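Local coordinates for putidaredoxin reductase (Pseudomonas putida, PDB 1Q1R), which probably passes electrons from NADH through its bound FAD to putidaredoxin, the iron-sulfur protein that supplies cytochrome P450cam, at residues P118-A123 / F130-T135. Numbering follows the deposited sequence.
Sequences PVASGA and FRYLRT. With FAD (flavin-adenine dinucleotide), chain C.
With CG of Phe130 set anti to the backbone N (chi1 179°), the phenyl group extends from its strand toward Ala120, and the leading atom CZ comes to 3.5 Å from Ala120 CB. The methyl group approaches the ring obliquely, with CE1 and CE2 almost equally distant behind CZ, so this apolar touch is centred on the far end of the ring. Tyr132, two residues further along the chain, has a different first torsion (chi1 -68°), which carries its hydroxyl back toward the loop. Its ring places CE1 at the edge of the Phe130 ring, in the plane of that ring.

No direct hydrogen bond joins 118-123 to 130-135; a water does the polar work instead. It donates to Ala120 O at 3.1 Å and lies 2.6 Å from Tyr132 OH, in the plane of the tyrosine ring. The hydroxyl is also hydrogen-bonded to Leu117 N, just ahead of the loop segment, and is thus tied to the loop both directly and through water. This small interface illustrates how a loop can meet a strand through a methyl-to-ring contact and a water-bridged carbonyl, alongside the tyrosine's own bond to Leu117 N.

At the other end of 130-135 the chain reaches the FAD. The guanidinium of Arg134 presents its edge to the phosphate: NH2 donates to FAD O1A at 3.0 Å, NE adds a weak bond to the same oxygen, and Asp284 forms a salt bridge with NH2. Leu133 CG packs 3.8 Å from the flavin methyl C7M.

Strand 130-132 lies at one edge of a parallel sheet, beside 241-244, where Phe130 rests on Val242 and Ala244; Phe217 of strand 214-219 touches Ala120, while Thr135 caps helix 136-144 through Asp138 N.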
loop_
_atom_site.group_PDB
_atom_site.type_symbol
_atom_site.label_atom_id
_atom_site.label_comp_id
_atom_site.label_asym_id
_atom_site.label_seq_id
_atom_site.Cartn_x
_atom_site.Cartn_y
_atom_site.Cartn_z
ATOM N N PRO A 118 14.532 11.337 9.951
ATOM C CA PRO A 118 15.784 11.644 10.656
ATOM C C PRO A 118 15.734 12.736 11.729
ATOM O O PRO A 118 16.315 12.575 12.802
ATOM C CB PRO A 118 16.738 11.997 9.515
ATOM C CG PRO A 118 16.272 11.074 8.417
ATOM C CD PRO A 118 14.762 11.237 8.497
ATOM N N VAL A 119 15.050 13.842 11.453
ATOM C CA VAL A 119 14.987 14.926 12.428
ATOM C C VAL A 119 13.949 14.732 13.528
ATOM O O VAL A 119 13.699 15.645 14.320
ATOM C CB VAL A 119 14.742 16.293 11.745
ATOM C CG1 VAL A 119 15.905 16.617 10.820
ATOM C CG2 VAL A 119 13.431 16.276 10.975
ATOM N N ALA A 120 13.356 13.542 13.581
ATOM C CA ALA A 120 12.356 13.235 14.596
ATOM C C ALA A 120 12.859 12.117 15.494
ATOM O O ALA A 120 12.073 11.377 16.090
ATOM C CB ALA A 120 11.048 12.830 13.944
ATOM N N SER A 121 14.178 11.999 15.583
ATOM C CA SER A 121 14.807 10.979 16.406
ATOM C C SER A 121 14.647 11.294 17.890
ATOM O O SER A 121 14.187 12.373 18.264
ATOM C CB SER A 121 16.294 10.899 16.077
ATOM O OG SER A 121 16.924 12.137 16.366
ATOM N N GLY A 122 15.031 10.339 18.729
ATOM C CA GLY A 122 14.958 10.524 20.167
ATOM C C GLY A 122 13.620 10.942 20.739
ATOM O O GLY A 122 12.581 10.358 20.426
ATOM N N ALA A 123 13.655 11.965 21.587
ATOM C CA ALA A 123 12.462 12.479 22.251
ATOM C C ALA A 123 11.299 12.760 21.308
ATOM O O ALA A 123 10.151 12.447 21.623
ATOM C CB ALA A 123 12.812 13.745 23.028
ATOM N N PHE A 130 3.295 12.509 18.270
ATOM C CA PHE A 130 4.062 12.396 17.032
ATOM C C PHE A 130 3.915 10.919 16.688
ATOM O O PHE A 130 4.323 10.062 17.468
ATOM C CB PHE A 130 5.552 12.699 17.219
ATOM C CG PHE A 130 6.351 12.548 15.945
ATOM C CD1 PHE A 130 6.564 13.638 15.105
ATOM C CD2 PHE A 130 6.815 11.299 15.545
ATOM C CE1 PHE A 130 7.220 13.489 13.885
ATOM C CE2 PHE A 130 7.475 11.136 14.320
ATOM C CZ PHE A 130 7.675 12.236 13.491
ATOM N N ARG A 131 3.336 10.615 15.533
ATOM C CA ARG A 131 3.136 9.225 15.146
ATOM C C ARG A 131 3.258 8.986 13.654
ATOM O O ARG A 131 3.069 9.899 12.849
ATOM C CB ARG A 131 1.735 8.754 15.564
ATOM C CG ARG A 131 1.571 8.353 17.024
ATOM C CD ARG A 131 1.919 6.883 17.233
ATOM N NE ARG A 131 1.657 6.467 18.606
ATOM C CZ ARG A 131 1.725 5.213 19.040
ATOM N NH1 ARG A 131 2.051 4.233 18.207
ATOM N NH2 ARG A 131 1.455 4.939 20.311
ATOM N N TYR A 132 3.576 7.743 13.311
ATOM C CA TYR A 132 3.623 7.286 11.930
ATOM C C TYR A 132 2.292 6.527 11.865
ATOM O O TYR A 132 1.682 6.281 12.908
ATOM C CB TYR A 132 4.789 6.316 11.704
ATOM C CG TYR A 132 6.145 6.970 11.824
ATOM C CD1 TYR A 132 6.790 7.068 13.060
ATOM C CD2 TYR A 132 6.759 7.543 10.709
ATOM C CE1 TYR A 132 8.019 7.727 13.183
ATOM C CE2 TYR A 132 7.981 8.205 10.815
ATOM C CZ TYR A 132 8.605 8.294 12.055
ATOM O OH TYR A 132 9.801 8.962 12.163
ATOM N N LEU A 133 1.829 6.157 10.678
ATOM C CA LEU A 133 0.562 5.432 10.591
ATOM C C LEU A 133 0.689 4.120 9.833
ATOM O O LEU A 133 0.742 4.106 8.607
ATOM C CB LEU A 133 -0.513 6.305 9.934
ATOM C CG LEU A 133 -1.880 5.649 9.666
ATOM C CD1 LEU A 133 -2.453 5.052 10.953
ATOM C CD2 LEU A 133 -2.832 6.690 9.091
ATOM N N ARG A 134 0.735 3.016 10.573
ATOM C CA ARG A 134 0.850 1.701 9.956
ATOM C C ARG A 134 0.125 0.640 10.789
ATOM O O ARG A 134 -0.496 -0.263 10.238
ATOM C CB ARG A 134 2.332 1.326 9.795
ATOM C CG ARG A 134 2.708 0.630 8.467
ATOM C CD ARG A 134 1.975 -0.677 8.277
ATOM N NE ARG A 134 2.592 -1.575 7.289
ATOM C CZ ARG A 134 2.617 -1.380 5.970
ATOM N NH1 ARG A 134 2.071 -0.301 5.427
ATOM N NH2 ARG A 134 3.149 -2.306 5.184
ATOM N N THR A 135 0.185 0.758 12.114
ATOM C CA THR A 135 -0.454 -0.224 12.986
ATOM C C THR A 135 -1.786 0.244 13.554
ATOM O O THR A 135 -2.115 1.429 13.516
ATOM C CB THR A 135 0.442 -0.583 14.185
ATOM O OG1 THR A 135 0.519 0.547 15.069
ATOM C CG2 THR A 135 1.844 -0.958 13.712
HETATM P PA FAD C . 2.047 -5.809 6.370
HETATM O O1A FAD C . 3.122 -4.881 6.793
HETATM O O2A FAD C . 0.640 -5.356 6.474
HETATM O O5B FAD C . 2.183 -7.185 7.178
HETATM C C5B FAD C . 3.459 -7.751 7.498
HETATM C C4B FAD C . 3.430 -8.244 8.956
HETATM O O4B FAD C . 4.557 -9.162 9.195
HETATM C C3B FAD C . 3.624 -7.077 9.936
HETATM O O3B FAD C . 2.809 -7.296 11.095
HETATM C C2B FAD C . 5.079 -7.188 10.318
HETATM O O2B FAD C . 5.296 -6.632 11.619
HETATM C C1B FAD C . 5.261 -8.692 10.366
HETATM N N9A FAD C . 6.682 -9.134 10.396
HETATM C C8A FAD C . 7.698 -8.640 9.667
HETATM N N7A FAD C . 8.825 -9.286 9.995
HETATM C C5A FAD C . 8.521 -10.185 10.927
HETATM C C6A FAD C . 9.267 -11.126 11.641
HETATM N N6A FAD C . 10.579 -11.237 11.441
HETATM N N1A FAD C . 8.643 -11.920 12.547
HETATM C C2A FAD C . 7.325 -11.812 12.767
HETATM N N3A FAD C . 6.593 -10.912 12.093
HETATM C C4A FAD C . 7.166 -10.095 11.176
HETATM N N1 FAD C . -3.721 -0.395 -0.202
HETATM C C2 FAD C . -4.723 -0.254 -1.171
HETATM O O2 FAD C . -4.723 -0.979 -2.164
HETATM N N3 FAD C . -5.730 0.711 -0.989
HETATM C C4 FAD C . -5.730 1.527 0.167
HETATM O O4 FAD C . -6.642 2.335 0.334
HETATM C C4X FAD C . -4.722 1.386 1.135
HETATM N N5 FAD C . -4.743 2.130 2.278
HETATM C C5X FAD C . -3.820 1.967 3.271
HETATM C C6 FAD C . -3.896 2.739 4.449
HETATM C C7 FAD C . -2.956 2.553 5.488
HETATM C C7M FAD C . -3.041 3.434 6.749
HETATM C C8 FAD C . -1.935 1.578 5.348
HETATM C C8M FAD C . -0.911 1.328 6.466
HETATM C C9 FAD C . -1.860 0.810 4.173
HETATM C C9A FAD C . -2.796 1.001 3.133
HETATM N N10 FAD C . -2.745 0.223 1.944
HETATM C C10 FAD C . -3.721 0.417 0.945
HETATM C "C1'" FAD C . -1.661 -0.787 1.744
HETATM C "C2'" FAD C . -2.184 -2.201 2.008
HETATM O "O2'" FAD C . -2.888 -2.215 3.254
HETATM C "C3'" FAD C . -1.030 -3.219 2.042
HETATM O "O3'" FAD C . -0.277 -3.114 0.827
HETATM C "C4'" FAD C . -1.569 -4.647 2.193
HETATM O "O4'" FAD C . -2.327 -4.747 3.402
HETATM C "C5'" FAD C . -0.443 -5.695 2.229
HETATM O "O5'" FAD C . 0.317 -5.640 3.448
HETATM P P FAD C . 1.331 -6.852 3.785
HETATM O O1P FAD C . 0.557 -7.933 4.431
HETATM O O2P FAD C . 2.075 -7.175 2.548
HETATM O O3P FAD C . 2.387 -6.202 4.833
HETATM O O HOH W 1 10.762 9.015 14.584
#